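Local coordinates for hypothetical protein TT1662 (Thermus thermophilus, PDB 1UFO), which is of unknown exact function but has the alpha/beta hydrolase fold and probably hydrolyses a substrate that has not been identified, at residues A[168-173]-A[196-201]. Residues are numbered along the deposited sequence; the frame is centred on the assembly and turned at random.
Sequences EAYGGV and EALRPH
Tyr170 and Leu198 each hold CG beside the backbone N and anti to the carbonyl carbon (chi1 -77° and -71°), and from these positions the two side chains cross at about a right angle. Leu198 CD2 comes down on the middle of the Tyr170 ring, 3.7 Å from its centroid, in a CH-pi contact. A branched leucine suits the place, since CD1 also reaches the ring, 3.8 Å from Tyr170 CE1, while the flat tyrosine offers a broad apolar face and carries its hydroxyl past Leu198 to a hydrogen bond with His120.

Nearer the surface, the flat imidazole of His201 suits its place by laying one face against the backbone of Glu168, whose N lies 3.4 Å from His201 ND1 at an angle too poor for a hydrogen bond. The Glu168 side chain bends at chi2 and runs alongside, bringing OE1 to 3.5 Å from His201 CE1; with carboxylate and ring planes 66° apart, this is no stack. An alanine in place of His201 would probably leave Glu168 without this flat neighbour and its carboxylate freer to swing.

One water joins the backbones, donating to His201 O and accepting from Gly172 N. Gly171 and Gly172 both have positive phi, readily adopted by glycine, in the type I' turn from Tyr170 to Val173.

The contact thus joins the loop leading into strand 175-180 to helix 188-198 and the 3-10 turn 199-201 that follows it, with Leu123 and Ala124 of helix 114-124 also packing on Tyr170.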
ATOM      1  N   GLU A 168      19.571  12.646  -3.235  1.00 19.38           N
ATOM      2  CA  GLU A 168      20.660  12.431  -2.322  1.00 21.20           C
ATOM      3  C   GLU A 168      20.492  13.256  -1.023  1.00 21.30           C
ATOM      4  O   GLU A 168      21.091  12.913  -0.001  1.00 24.12           O
ATOM      5  CB  GLU A 168      21.954  12.754  -3.059  1.00 23.05           C
ATOM      6  CG  GLU A 168      22.191  14.218  -3.384  1.00 26.38           C
ATOM      7  CD  GLU A 168      21.365  14.776  -4.531  1.00 28.16           C
ATOM      8  OE1 GLU A 168      20.802  14.020  -5.377  1.00 29.25           O
ATOM      9  OE2 GLU A 168      21.317  16.035  -4.598  1.00 31.97           O
ATOM     10  N   ALA A 169      19.657  14.294  -1.010  1.00 18.27           N
ATOM     11  CA  ALA A 169      19.477  15.103   0.203  1.00 15.33           C
ATOM     12  C   ALA A 169      18.350  14.519   1.099  1.00 14.44           C
ATOM     13  O   ALA A 169      18.195  14.945   2.240  1.00 14.38           O
ATOM     14  CB  ALA A 169      19.110  16.583  -0.188  1.00 17.72           C
ATOM     15  N   TYR A 170      17.605  13.542   0.555  1.00 13.65           N
ATOM     16  CA  TYR A 170      16.451  12.932   1.301  1.00 12.08           C
ATOM     17  C   TYR A 170      16.846  12.009   2.433  1.00 13.20           C
ATOM     18  O   TYR A 170      15.992  11.647   3.262  1.00 13.19           O
ATOM     19  CB  TYR A 170      15.551  12.139   0.341  1.00 10.71           C
ATOM     20  CG  TYR A 170      14.615  12.981  -0.555  1.00  9.23           C
ATOM     21  CD1 TYR A 170      13.259  12.600  -0.710  1.00  9.38           C
ATOM     22  CD2 TYR A 170      15.055  14.104  -1.285  1.00  9.25           C
ATOM     23  CE1 TYR A 170      12.368  13.316  -1.539  1.00  9.95           C
ATOM     24  CE2 TYR A 170      14.167  14.818  -2.132  1.00  9.35           C
ATOM     25  CZ  TYR A 170      12.852  14.415  -2.252  1.00 10.15           C
ATOM     26  OH  TYR A 170      12.051  15.072  -3.094  1.00 10.00           O
ATOM     27  N   GLY A 171      18.135  11.612   2.481  1.00 14.75           N
ATOM     28  CA  GLY A 171      18.591  10.779   3.571  1.00 14.32           C
ATOM     29  C   GLY A 171      17.873   9.450   3.793  1.00 13.62           C
ATOM     30  O   GLY A 171      17.835   8.938   4.927  1.00 14.70           O
ATOM     31  N   GLY A 172      17.283   8.951   2.720  1.00 12.73           N
ATOM     32  CA  GLY A 172      16.587   7.680   2.783  1.00 13.68           C
ATOM     33  C   GLY A 172      15.372   7.728   3.703  1.00 12.83           C
ATOM     34  O   GLY A 172      14.925   6.679   4.132  1.00 14.01           O
ATOM     35  N   VAL A 173      14.817   8.911   3.965  1.00 11.46           N
ATOM     36  CA  VAL A 173      13.641   8.988   4.847  1.00 10.72           C
ATOM     37  C   VAL A 173      12.478   8.152   4.226  1.00 10.24           C
ATOM     38  O   VAL A 173      12.137   8.314   3.050  1.00 11.22           O
ATOM     39  CB  VAL A 173      13.148  10.434   4.948  1.00 10.93           C
ATOM     40  CG1 VAL A 173      11.745  10.488   5.593  1.00 11.21           C
ATOM     41  CG2 VAL A 173      14.211  11.251   5.760  1.00 12.76           C
ATOM     42  N   GLU A 196      10.869   7.287  -9.764  1.00 14.78           N
ATOM     43  CA  GLU A 196      11.975   6.855 -10.585  1.00 16.76           C
ATOM     44  C   GLU A 196      13.165   7.801 -10.404  1.00 15.09           C
ATOM     45  O   GLU A 196      14.330   7.348 -10.388  1.00 14.76           O
ATOM     46  CB  GLU A 196      11.550   6.802 -12.054  1.00 19.53           C
ATOM     47  CG  GLU A 196      12.773   6.288 -12.918  1.00 24.36           C
ATOM     48  CD  GLU A 196      13.419   4.979 -12.338  1.00 29.03           C
ATOM     49  OE1 GLU A 196      12.675   4.000 -12.113  1.00 29.15           O
ATOM     50  OE2 GLU A 196      14.665   4.931 -12.075  1.00 31.58           O
ATOM     51  N   ALA A 197      12.903   9.100 -10.170  1.00 13.19           N
ATOM     52  CA  ALA A 197      13.992  10.032  -9.974  1.00 12.75           C
ATOM     53  C   ALA A 197      14.659   9.758  -8.649  1.00 13.07           C
ATOM     54  O   ALA A 197      15.888   9.927  -8.477  1.00 14.02           O
ATOM     55  CB  ALA A 197      13.516  11.499 -10.046  1.00 13.46           C
ATOM     56  N   LEU A 198      13.864   9.338  -7.654  1.00 12.69           N
ATOM     57  CA  LEU A 198      14.406   9.120  -6.320  1.00 12.40           C
ATOM     58  C   LEU A 198      14.998   7.715  -6.131  1.00 15.01           C
ATOM     59  O   LEU A 198      15.857   7.578  -5.251  1.00 15.73           O
ATOM     60  CB  LEU A 198      13.272   9.255  -5.278  1.00 12.19           C
ATOM     61  CG  LEU A 198      12.810  10.726  -5.118  1.00 12.69           C
ATOM     62  CD1 LEU A 198      11.580  10.799  -4.216  1.00 13.37           C
ATOM     63  CD2 LEU A 198      13.863  11.597  -4.486  1.00 14.16           C
ATOM     64  N   ARG A 199      14.498   6.746  -6.890  1.00 15.23           N
ATOM     65  CA  ARG A 199      14.955   5.351  -6.742  1.00 17.53           C
ATOM     66  C   ARG A 199      16.440   5.099  -6.536  1.00 19.33           C
ATOM     67  O   ARG A 199      16.797   4.341  -5.640  1.00 20.28           O
ATOM     68  CB  ARG A 199      14.499   4.488  -7.911  1.00 17.87           C
ATOM     69  CG  ARG A 199      15.171   3.132  -7.913  1.00 25.13           C
ATOM     70  CD  ARG A 199      14.872   2.437  -9.263  1.00 26.60           C
ATOM     71  NE  ARG A 199      15.485   3.141 -10.395  1.00 27.92           N
ATOM     72  CZ  ARG A 199      16.784   3.193 -10.656  1.00 29.76           C
ATOM     73  NH1 ARG A 199      17.203   3.883 -11.707  1.00 31.33           N
ATOM     74  NH2 ARG A 199      17.662   2.542  -9.901  1.00 29.88           N
ATOM     75  N   PRO A 200      17.333   5.717  -7.328  1.00 20.49           N
ATOM     76  CA  PRO A 200      18.768   5.464  -7.143  1.00 20.89           C
ATOM     77  C   PRO A 200      19.290   5.939  -5.793  1.00 21.93           C
ATOM     78  O   PRO A 200      20.350   5.503  -5.351  1.00 23.82           O
ATOM     79  CB  PRO A 200      19.407   6.235  -8.287  1.00 19.54           C
ATOM     80  CG  PRO A 200      18.252   6.471  -9.306  1.00 21.45           C
ATOM     81  CD  PRO A 200      17.076   6.637  -8.463  1.00 20.56           C
ATOM     82  N   HIS A 201      18.538   6.843  -5.157  1.00 21.28           N
ATOM     83  CA  HIS A 201      18.911   7.390  -3.857  1.00 19.62           C
ATOM     84  C   HIS A 201      18.270   6.702  -2.632  1.00 18.99           C
ATOM     85  O   HIS A 201      18.445   7.147  -1.498  1.00 19.36           O
ATOM     86  CB  HIS A 201      18.557   8.890  -3.855  1.00 20.48           C
ATOM     87  CG  HIS A 201      19.229   9.655  -4.948  1.00 21.39           C
ATOM     88  ND1 HIS A 201      20.581   9.907  -4.947  1.00 22.85           N
ATOM     89  CD2 HIS A 201      18.740  10.216  -6.085  1.00 22.74           C
ATOM     90  CE1 HIS A 201      20.907  10.592  -6.035  1.00 23.82           C
ATOM     91  NE2 HIS A 201      19.808  10.794  -6.743  1.00 24.79           N
TER
HETATM   92  O   HOH W   1      18.029   9.441  -0.031  1.00 16.25           O